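Local coordinates for regulatory protein RecX (Lactobacillus reuteri, PDB 3D5L) that probably modulates the activity of the recombinase RecA, at residues Glu32-Leu35 against Ile36-Leu40; Pro129-Ile132 against Arg133-Leu136; Lys139-Gly142 against Glu143-Asp147. All coordinates share one frame; numbering follows the deposited sequence.

Overall arrangement
Contact 1 (32-40) ends the short helix that follows strand 25-31, an edge strand of the antiparallel sheet near the N-terminus. Contacts 2 (129-136) and 3 (139-147) both fall in the second three-helix domain of RecX. Contact 1 lies far from the other two: its centre is about 44 Å from that of contact 2, on the opposite side of the chain's centre, and about 37 Å from that of contact 3. Contacts 2 and 3 have centres about 10 Å apart and touch. Leu-136 O and Ile-141 N, at 3.1 Å, probably form a hydrogen bond. Arg-133 and Leu-136 on helix 129-138 also pack against Ile-146 on helix 143-149.

Contact 1. Residues Glu32-Leu35 against Ile36-Leu40; sequences ESVL and IQFRL
Leu-35 and Leu-40 meet across a Schellman motif that ends the short helix 32-37. The N-H of Leu-40 reaches back to the carbonyl of Leu-35, with N to O at 3.1 Å, and lies in the carbonyl plane. The second bond of the motif runs from Arg-39 N to Ile-36 O. Arg-39 takes positive phi as the C-prime residue and turns the chain out of the helix. The turn brings the two leucines together, with Leu-35 CG at 4.2 Å from Leu-40 CB.

Val-34 and Phe-38 lie side by side and point the same way. Val-34 CG1 sits anti to its own nitrogen (chi1 175°) and touches Phe-38 CD2 at 3.9 Å. The ring also turns an edge to the backbone, so that Val-34 O lies in its plane, 3.4 Å from Phe-38 CD2. The same oxygen accepts the N-H of Phe-38, and both backbone and ring therefore border one carbonyl.

Glu-32 and Ile-36 run alongside each other one turn apart. Their backbones are joined by Ile-36 N to Glu-32 O at 2.9 Å, and Ile-36 CG1 rests 3.3 Å from Glu-32 O.

Farther out, Tyr-18 of strand 17-22 touches Glu-32 and Leu-35, which ties the helix to the sheet. Ile-54 of helix 48-71 backs both Val-34 and Phe-38, the two side chains that meet through CG1 and CD2.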
ATOM      1  N   GLU A  32     -18.578  15.615   5.681  1.00 12.24           N
ATOM      2  CA  GLU A  32     -19.598  15.744   4.658  1.00 14.52           C
ATOM      3  C   GLU A  32     -20.291  14.403   4.379  1.00 13.62           C
ATOM      4  O   GLU A  32     -21.515  14.345   4.339  1.00 13.88           O
ATOM      5  CB  GLU A  32     -18.983  16.288   3.369  1.00 17.90           C
ATOM      6  CG  GLU A  32     -20.009  16.827   2.397  1.00 25.84           C
ATOM      7  CD  GLU A  32     -19.381  17.314   1.109  1.00 30.11           C
ATOM      8  OE1 GLU A  32     -18.370  18.048   1.184  1.00 32.99           O
ATOM      9  OE2 GLU A  32     -19.905  16.972   0.025  1.00 32.91           O
ATOM     10  N   SER A  33     -19.513  13.332   4.194  1.00 13.52           N
ATOM     11  CA  SER A  33     -20.069  12.004   3.900  1.00 14.53           C
ATOM     12  C   SER A  33     -21.051  11.501   4.955  1.00 14.87           C
ATOM     13  O   SER A  33     -21.957  10.726   4.646  1.00 16.08           O
ATOM     14  CB  SER A  33     -18.946  10.960   3.723  1.00 16.26           C
ATOM     15  OG  SER A  33     -18.456  10.470   4.968  1.00 16.47           O
ATOM     16  N   VAL A  34     -20.860  11.924   6.201  1.00 15.14           N
ATOM     17  CA  VAL A  34     -21.754  11.513   7.283  1.00 16.05           C
ATOM     18  C   VAL A  34     -23.023  12.356   7.228  1.00 17.54           C
ATOM     19  O   VAL A  34     -24.124  11.880   7.521  1.00 16.21           O
ATOM     20  CB  VAL A  34     -21.095  11.708   8.655  1.00 13.60           C
ATOM     21  CG1 VAL A  34     -22.089  11.396   9.761  1.00 11.08           C
ATOM     22  CG2 VAL A  34     -19.871  10.813   8.762  1.00 14.47           C
ATOM     23  N   LEU A  35     -22.855  13.617   6.855  1.00 19.80           N
ATOM     24  CA  LEU A  35     -23.981  14.529   6.741  1.00 22.28           C
ATOM     25  C   LEU A  35     -24.908  13.995   5.658  1.00 22.42           C
ATOM     26  O   LEU A  35     -26.131  14.057   5.789  1.00 23.19           O
ATOM     27  CB  LEU A  35     -23.483  15.921   6.371  1.00 22.79           C
ATOM     28  CG  LEU A  35     -24.567  16.966   6.139  1.00 24.88           C
ATOM     29  CD1 LEU A  35     -24.259  18.198   6.973  1.00 25.96           C
ATOM     30  CD2 LEU A  35     -24.644  17.306   4.650  1.00 25.60           C
ATOM     31  N   ILE A  36     -24.311  13.455   4.598  1.00 21.40           N
ATOM     32  CA  ILE A  36     -25.070  12.894   3.484  1.00 21.67           C
ATOM     33  C   ILE A  36     -25.637  11.529   3.864  1.00 22.81           C
ATOM     34  O   ILE A  36     -26.801  11.235   3.601  1.00 23.13           O
ATOM     35  CB  ILE A  36     -24.185  12.708   2.241  1.00 22.67           C
ATOM     36  CG1 ILE A  36     -23.644  14.062   1.775  1.00 22.45           C
ATOM     37  CG2 ILE A  36     -24.984  12.033   1.134  1.00 21.94           C
ATOM     38  CD1 ILE A  36     -22.573  13.956   0.708  1.00 21.87           C
ATOM     39  N   GLN A  37     -24.808  10.701   4.490  1.00 23.74           N
ATOM     40  CA  GLN A  37     -25.221   9.368   4.890  1.00 24.80           C
ATOM     41  C   GLN A  37     -26.430   9.419   5.813  1.00 24.58           C
ATOM     42  O   GLN A  37     -27.256   8.508   5.812  1.00 23.88           O
ATOM     43  CB  GLN A  37     -24.070   8.638   5.588  1.00 26.91           C
ATOM     44  CG  GLN A  37     -24.392   7.201   5.986  1.00 27.98           C
ATOM     45  CD  GLN A  37     -23.251   6.524   6.737  1.00 30.49           C
ATOM     46  OE1 GLN A  37     -23.342   5.352   7.108  1.00 29.49           O
ATOM     47  NE2 GLN A  37     -22.172   7.263   6.965  1.00 32.27           N
ATOM     48  N   PHE A  38     -26.553  10.487   6.591  1.00 24.99           N
ATOM     49  CA  PHE A  38     -27.684  10.583   7.503  1.00 24.34           C
ATOM     50  C   PHE A  38     -28.745  11.609   7.116  1.00 25.35           C
ATOM     51  O   PHE A  38     -29.671  11.873   7.887  1.00 25.66           O
ATOM     52  CB  PHE A  38     -27.176  10.809   8.925  1.00 25.30           C
ATOM     53  CG  PHE A  38     -26.613   9.567   9.566  1.00 24.84           C
ATOM     54  CD1 PHE A  38     -27.415   8.747  10.356  1.00 24.52           C
ATOM     55  CD2 PHE A  38     -25.281   9.204   9.364  1.00 25.77           C
ATOM     56  CE1 PHE A  38     -26.894   7.581  10.941  1.00 23.19           C
ATOM     57  CE2 PHE A  38     -24.754   8.040   9.943  1.00 24.10           C
ATOM     58  CZ  PHE A  38     -25.566   7.231  10.733  1.00 24.04           C
ATOM     59  N   ARG A  39     -28.614  12.178   5.921  1.00 26.04           N
ATOM     60  CA  ARG A  39     -29.607  13.121   5.419  1.00 28.28           C
ATOM     61  C   ARG A  39     -29.888  14.301   6.355  1.00 28.99           C
ATOM     62  O   ARG A  39     -31.033  14.732   6.495  1.00 30.70           O
ATOM     63  CB  ARG A  39     -30.914  12.357   5.150  1.00 28.37           C
ATOM     64  CG  ARG A  39     -30.847  11.404   3.963  1.00 31.37           C
ATOM     65  CD  ARG A  39     -31.920  10.313   4.007  1.00 34.82           C
ATOM     66  NE  ARG A  39     -31.481   9.138   4.764  1.00 38.08           N
ATOM     67  CZ  ARG A  39     -31.901   8.825   5.986  1.00 40.03           C
ATOM     68  NH1 ARG A  39     -32.785   9.594   6.607  1.00 43.15           N
ATOM     69  NH2 ARG A  39     -31.424   7.747   6.595  1.00 41.18           N
ATOM     70  N   LEU A  40     -28.840  14.841   6.965  1.00 29.02           N
ATOM     71  CA  LEU A  40     -28.985  15.952   7.897  1.00 28.91           C
ATOM     72  C   LEU A  40     -29.289  17.294   7.223  1.00 29.65           C
ATOM     73  O   LEU A  40     -28.700  17.632   6.195  1.00 28.46           O
ATOM     74  CB  LEU A  40     -27.717  16.054   8.751  1.00 27.53           C
ATOM     75  CG  LEU A  40     -27.304  14.726   9.404  1.00 26.43           C
ATOM     76  CD1 LEU A  40     -26.026  14.912  10.191  1.00 26.02           C
ATOM     77  CD2 LEU A  40     -28.420  14.225  10.308  1.00 26.10           C
TER

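Contact 2. Residues Pro129-Ile132 against Arg133-Leu136; sequences PGII and RQHL
Ile-132 and Leu-136 sit one turn apart on helix 129-138, part of the second three-helix domain of RecX. Their side chains run alongside each other and point the same way. The touch is between methyls, Ile-132 CG2 to Leu-136 CD1 at 3.9 Å. Ile-132 places CG2 opposite its backbone nitrogen, while CG1 takes the position beside that nitrogen. This leaves CG2 on the side of the following turn, where Leu-136 lies. Both residues are buried. Tyr-117 of helix 110-124 touches both of them, and Val-118 and Met-121 add to the cover on Ile-132.

Arg-133 lies on another side of the helix and folds back over the first turn. Its chain is extended as far as CD and then bends at chi3 (-56°). The guanidinium thus comes back over the backbone and lays one face over Pro-129 O. Its NH1 approaches Gly-130 CA at 3.8 Å. Glycine has no side chain to stand beside the guanidinium here. Outward, Arg-133 also touches Glu-143 and Ile-146 of helix 143-149.

Ile-131 and Gln-134 form a looser pair, side by side, with Ile-131 CD1 at 4.1 Å from Gln-134 OE1. The His-135 ring swings off the first turn and lies nearly parallel to the ring of Tyr-117, about 5° between planes. Regular helical bonds link the two turns. The one that Arg-133 gives to Pro-129 is nearly straight, 168° at the hydrogen. It spans 2.8 Å from Arg-133 N to Pro-129 O.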
ATOM      1  N   PRO A 129      14.515 -12.694  -9.631  1.00 14.53           N
ATOM      2  CA  PRO A 129      13.091 -13.004  -9.456  1.00 13.15           C
ATOM      3  C   PRO A 129      12.735 -13.646  -8.125  1.00 11.34           C
ATOM      4  O   PRO A 129      11.750 -13.275  -7.506  1.00  9.20           O
ATOM      5  CB  PRO A 129      12.797 -13.929 -10.628  1.00 12.01           C
ATOM      6  CG  PRO A 129      13.679 -13.366 -11.696  1.00 14.11           C
ATOM      7  CD  PRO A 129      14.991 -13.152 -10.947  1.00 13.34           C
ATOM      8  N   GLY A 130      13.528 -14.625  -7.701  1.00 12.47           N
ATOM      9  CA  GLY A 130      13.253 -15.308  -6.451  1.00 12.86           C
ATOM     10  C   GLY A 130      13.136 -14.366  -5.272  1.00 13.91           C
ATOM     11  O   GLY A 130      12.247 -14.518  -4.441  1.00 13.67           O
ATOM     12  N   ILE A 131      14.033 -13.388  -5.199  1.00 15.26           N
ATOM     13  CA  ILE A 131      14.018 -12.419  -4.110  1.00 17.09           C
ATOM     14  C   ILE A 131      12.909 -11.378  -4.289  1.00 18.18           C
ATOM     15  O   ILE A 131      12.306 -10.931  -3.300  1.00 18.48           O
ATOM     16  CB  ILE A 131      15.409 -11.729  -3.975  1.00 18.25           C
ATOM     17  CG1 ILE A 131      16.188 -12.366  -2.817  1.00 20.10           C
ATOM     18  CG2 ILE A 131      15.261 -10.234  -3.732  1.00 17.95           C
ATOM     19  CD1 ILE A 131      16.269 -13.885  -2.880  1.00 21.66           C
ATOM     20  N   ILE A 132      12.645 -10.996  -5.540  1.00 15.73           N
ATOM     21  CA  ILE A 132      11.596 -10.023  -5.827  1.00 14.73           C
ATOM     22  C   ILE A 132      10.283 -10.651  -5.378  1.00 13.21           C
ATOM     23  O   ILE A 132       9.489 -10.021  -4.683  1.00 14.14           O
ATOM     24  CB  ILE A 132      11.481  -9.713  -7.339  1.00 16.35           C
ATOM     25  CG1 ILE A 132      12.821  -9.249  -7.902  1.00 17.33           C
ATOM     26  CG2 ILE A 132      10.444  -8.624  -7.557  1.00 15.18           C
ATOM     27  CD1 ILE A 132      13.139  -7.808  -7.609  1.00 19.20           C
ATOM     28  N   ARG A 133      10.078 -11.906  -5.773  1.00 12.81           N
ATOM     29  CA  ARG A 133       8.876 -12.666  -5.433  1.00 15.28           C
ATOM     30  C   ARG A 133       8.708 -12.770  -3.918  1.00 15.99           C
ATOM     31  O   ARG A 133       7.606 -12.634  -3.384  1.00 18.21           O
ATOM     32  CB  ARG A 133       8.950 -14.077  -6.037  1.00 16.15           C
ATOM     33  CG  ARG A 133       7.650 -14.887  -5.927  1.00 18.23           C
ATOM     34  CD  ARG A 133       7.805 -16.310  -6.489  1.00 19.90           C
ATOM     35  NE  ARG A 133       8.274 -16.319  -7.868  1.00 23.15           N
ATOM     36  CZ  ARG A 133       9.422 -16.871  -8.263  1.00 27.75           C
ATOM     37  NH1 ARG A 133      10.215 -17.466  -7.370  1.00 27.62           N
ATOM     38  NH2 ARG A 133       9.787 -16.825  -9.546  1.00 23.88           N
ATOM     39  N   GLN A 134       9.811 -13.021  -3.233  1.00 16.69           N
ATOM     40  CA  GLN A 134       9.796 -13.135  -1.791  1.00 17.70           C
ATOM     41  C   GLN A 134       9.435 -11.800  -1.148  1.00 16.45           C
ATOM     42  O   GLN A 134       8.691 -11.759  -0.176  1.00 14.88           O
ATOM     43  CB  GLN A 134      11.167 -13.603  -1.300  1.00 21.06           C
ATOM     44  CG  GLN A 134      11.294 -13.670   0.208  1.00 26.62           C
ATOM     45  CD  GLN A 134      12.599 -14.305   0.655  1.00 30.59           C
ATOM     46  OE1 GLN A 134      13.689 -13.838   0.303  1.00 31.04           O
ATOM     47  NE2 GLN A 134      12.495 -15.373   1.446  1.00 31.60           N
ATOM     48  N   HIS A 135       9.956 -10.706  -1.695  1.00 16.97           N
ATOM     49  CA  HIS A 135       9.670  -9.386  -1.141  1.00 17.22           C
ATOM     50  C   HIS A 135       8.211  -8.974  -1.337  1.00 16.30           C
ATOM     51  O   HIS A 135       7.606  -8.382  -0.448  1.00 18.32           O
ATOM     52  CB  HIS A 135      10.572  -8.335  -1.782  1.00 21.85           C
ATOM     53  CG  HIS A 135      10.463  -6.985  -1.150  1.00 26.87           C
ATOM     54  ND1 HIS A 135      11.251  -6.593  -0.091  1.00 30.26           N
ATOM     55  CD2 HIS A 135       9.626  -5.946  -1.401  1.00 29.87           C
ATOM     56  CE1 HIS A 135      10.908  -5.372   0.284  1.00 31.51           C
ATOM     57  NE2 HIS A 135       9.924  -4.959  -0.495  1.00 30.99           N
ATOM     58  N   LEU A 136       7.648  -9.278  -2.501  1.00 13.42           N
ATOM     59  CA  LEU A 136       6.260  -8.924  -2.774  1.00 11.06           C
ATOM     60  C   LEU A 136       5.280  -9.799  -1.994  1.00 10.94           C
ATOM     61  O   LEU A 136       4.183  -9.353  -1.665  1.00 10.05           O
ATOM     62  CB  LEU A 136       5.986  -8.988  -4.282  1.00  7.92           C
ATOM     63  CG  LEU A 136       6.735  -7.880  -5.045  1.00  9.92           C
ATOM     64  CD1 LEU A 136       6.661  -8.122  -6.550  1.00  9.76           C
ATOM     65  CD2 LEU A 136       6.150  -6.509  -4.671  1.00  8.96           C
TER

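Contact 3. Residues Lys139-Gly142 against Glu143-Asp147; sequences KGIG and ESDID
Ile-141 and Gly-142 carry the chain in an extended path into the first turn of helix 143-149. They belong to the tight link between two helices of the second three-helix domain of RecX. Gly-140, with positive phi, closes the preceding helix in a Schellman motif. A CB at these backbone angles would collide with Lys-139 O, so glycine suits the position. Gly-142 then takes the N-cap position. Its carbonyl accepts the N-H of Ile-146, with N to O at 3.2 Å. The donor is tilted 19° from the carbonyl plane.

Among the side chains, Ile-141 and Asp-145 cross at about a right angle. Ile-141 CG2, set anti to its backbone nitrogen, presses on Asp-145 CB at 3.3 Å. The carboxylate lies farther along, with OD2 at 3.9 Å from the same methyl. Thus the apolar root of the aspartate makes the closer touch. Asp-145 also meets His-111 of helix 110-124.

Ile-146 reaches back toward the last two carbonyls before the helix. Its CD1 lies 3.2 Å from Ile-141 O and 3.3 Å from Gly-142 O. Its CG1 also meets Ile-141 CG2 at 4.2 Å. Putting an alanine at Ile-146 removes CG1, CG2 and CD1, and would probably leave a gap beside the carbonyls of Ile-141 and Gly-142 and thin the packing on Arg-133 and Leu-136.

Glu-143 bends at chi2, and its OE2 makes a salt bridge with NE of Arg-137. Ile-141 and Ile-146 are buried and both pack on Leu-136. Aliphatic packing and a salt bridge thus both join the start of helix 143-149 to helix 129-138.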
ATOM      1  N   LYS A 139       4.849  -8.185   1.163  1.00 18.81           N
ATOM      2  CA  LYS A 139       4.091  -6.939   1.050  1.00 17.55           C
ATOM      3  C   LYS A 139       2.598  -7.246   0.922  1.00 15.95           C
ATOM      4  O   LYS A 139       1.783  -6.346   0.693  1.00 14.71           O
ATOM      5  CB  LYS A 139       4.558  -6.141  -0.173  1.00 20.67           C
ATOM      6  CG  LYS A 139       5.934  -5.524  -0.048  1.00 22.60           C
ATOM      7  CD  LYS A 139       5.938  -4.361   0.940  1.00 29.49           C
ATOM      8  CE  LYS A 139       7.327  -3.717   1.011  1.00 35.21           C
ATOM      9  NZ  LYS A 139       7.358  -2.447   1.797  1.00 38.78           N
ATOM     10  N   GLY A 140       2.260  -8.528   1.046  1.00 13.86           N
ATOM     11  CA  GLY A 140       0.874  -8.959   0.982  1.00 13.87           C
ATOM     12  C   GLY A 140       0.258  -9.186  -0.388  1.00 13.92           C
ATOM     13  O   GLY A 140      -0.966  -9.298  -0.507  1.00 13.29           O
ATOM     14  N   ILE A 141       1.091  -9.280  -1.421  1.00 13.27           N
ATOM     15  CA  ILE A 141       0.605  -9.458  -2.784  1.00 11.67           C
ATOM     16  C   ILE A 141       0.439 -10.925  -3.212  1.00 11.57           C
ATOM     17  O   ILE A 141       1.311 -11.758  -2.975  1.00 12.10           O
ATOM     18  CB  ILE A 141       1.540  -8.708  -3.756  1.00 13.32           C
ATOM     19  CG1 ILE A 141       1.805  -7.301  -3.194  1.00 16.11           C
ATOM     20  CG2 ILE A 141       0.907  -8.619  -5.150  1.00 12.63           C
ATOM     21  CD1 ILE A 141       2.468  -6.331  -4.168  1.00 16.63           C
ATOM     22  N   GLY A 142      -0.695 -11.238  -3.835  1.00 11.22           N
ATOM     23  CA  GLY A 142      -0.956 -12.604  -4.272  1.00  9.21           C
ATOM     24  C   GLY A 142       0.045 -13.072  -5.308  1.00  9.15           C
ATOM     25  O   GLY A 142       0.757 -12.244  -5.888  1.00 10.37           O
ATOM     26  N   GLU A 143       0.091 -14.384  -5.549  1.00  8.00           N
ATOM     27  CA  GLU A 143       1.026 -14.984  -6.505  1.00 10.86           C
ATOM     28  C   GLU A 143       0.755 -14.566  -7.943  1.00 10.75           C
ATOM     29  O   GLU A 143       1.680 -14.473  -8.748  1.00  9.77           O
ATOM     30  CB  GLU A 143       0.979 -16.520  -6.415  1.00 14.04           C
ATOM     31  CG  GLU A 143       1.584 -17.095  -5.142  1.00 18.20           C
ATOM     32  CD  GLU A 143       3.057 -16.717  -4.973  1.00 20.51           C
ATOM     33  OE1 GLU A 143       3.900 -17.184  -5.771  1.00 21.00           O
ATOM     34  OE2 GLU A 143       3.368 -15.944  -4.042  1.00 21.65           O
ATOM     35  N   SER A 144      -0.517 -14.337  -8.262  1.00 11.30           N
ATOM     36  CA  SER A 144      -0.914 -13.921  -9.602  1.00 10.75           C
ATOM     37  C   SER A 144      -0.373 -12.527  -9.923  1.00  9.88           C
ATOM     38  O   SER A 144       0.155 -12.308 -11.005  1.00  9.57           O
ATOM     39  CB  SER A 144      -2.429 -13.921  -9.720  1.00 11.36           C
ATOM     40  OG  SER A 144      -2.980 -12.962  -8.852  1.00 17.66           O
ATOM     41  N   ASP A 145      -0.507 -11.587  -8.987  1.00  9.35           N
ATOM     42  CA  ASP A 145       0.004 -10.228  -9.193  1.00  8.65           C
ATOM     43  C   ASP A 145       1.541 -10.247  -9.224  1.00  7.54           C
ATOM     44  O   ASP A 145       2.176  -9.419  -9.874  1.00  3.36           O
ATOM     45  CB  ASP A 145      -0.459  -9.276  -8.069  1.00  7.88           C
ATOM     46  CG  ASP A 145      -1.949  -8.976  -8.116  1.00 10.92           C
ATOM     47  OD1 ASP A 145      -2.570  -9.179  -9.176  1.00 14.26           O
ATOM     48  OD2 ASP A 145      -2.516  -8.511  -7.098  1.00 13.47           O
ATOM     49  N   ILE A 146       2.140 -11.199  -8.519  1.00  7.87           N
ATOM     50  CA  ILE A 146       3.600 -11.283  -8.505  1.00  9.67           C
ATOM     51  C   ILE A 146       4.142 -11.832  -9.807  1.00  9.77           C
ATOM     52  O   ILE A 146       5.144 -11.337 -10.333  1.00 10.16           O
ATOM     53  CB  ILE A 146       4.114 -12.172  -7.361  1.00  6.42           C
ATOM     54  CG1 ILE A 146       3.882 -11.462  -6.024  1.00  6.03           C
ATOM     55  CG2 ILE A 146       5.594 -12.490  -7.588  1.00  2.05           C
ATOM     56  CD1 ILE A 146       3.847 -12.382  -4.830  1.00  7.04           C
ATOM     57  N   ASP A 147       3.488 -12.867 -10.319  1.00 11.19           N
ATOM     58  CA  ASP A 147       3.925 -13.463 -11.566  1.00 11.06           C
ATOM     59  C   ASP A 147       3.771 -12.426 -12.678  1.00 10.46           C
ATOM     60  O   ASP A 147       4.654 -12.295 -13.522  1.00 10.28           O
ATOM     61  CB  ASP A 147       3.112 -14.725 -11.884  1.00 12.43           C
ATOM     62  CG  ASP A 147       3.359 -15.854 -10.885  1.00 17.60           C
ATOM     63  OD1 ASP A 147       4.473 -15.914 -10.316  1.00 19.25           O
ATOM     64  OD2 ASP A 147       2.438 -16.684 -10.672  1.00 17.51           O
TER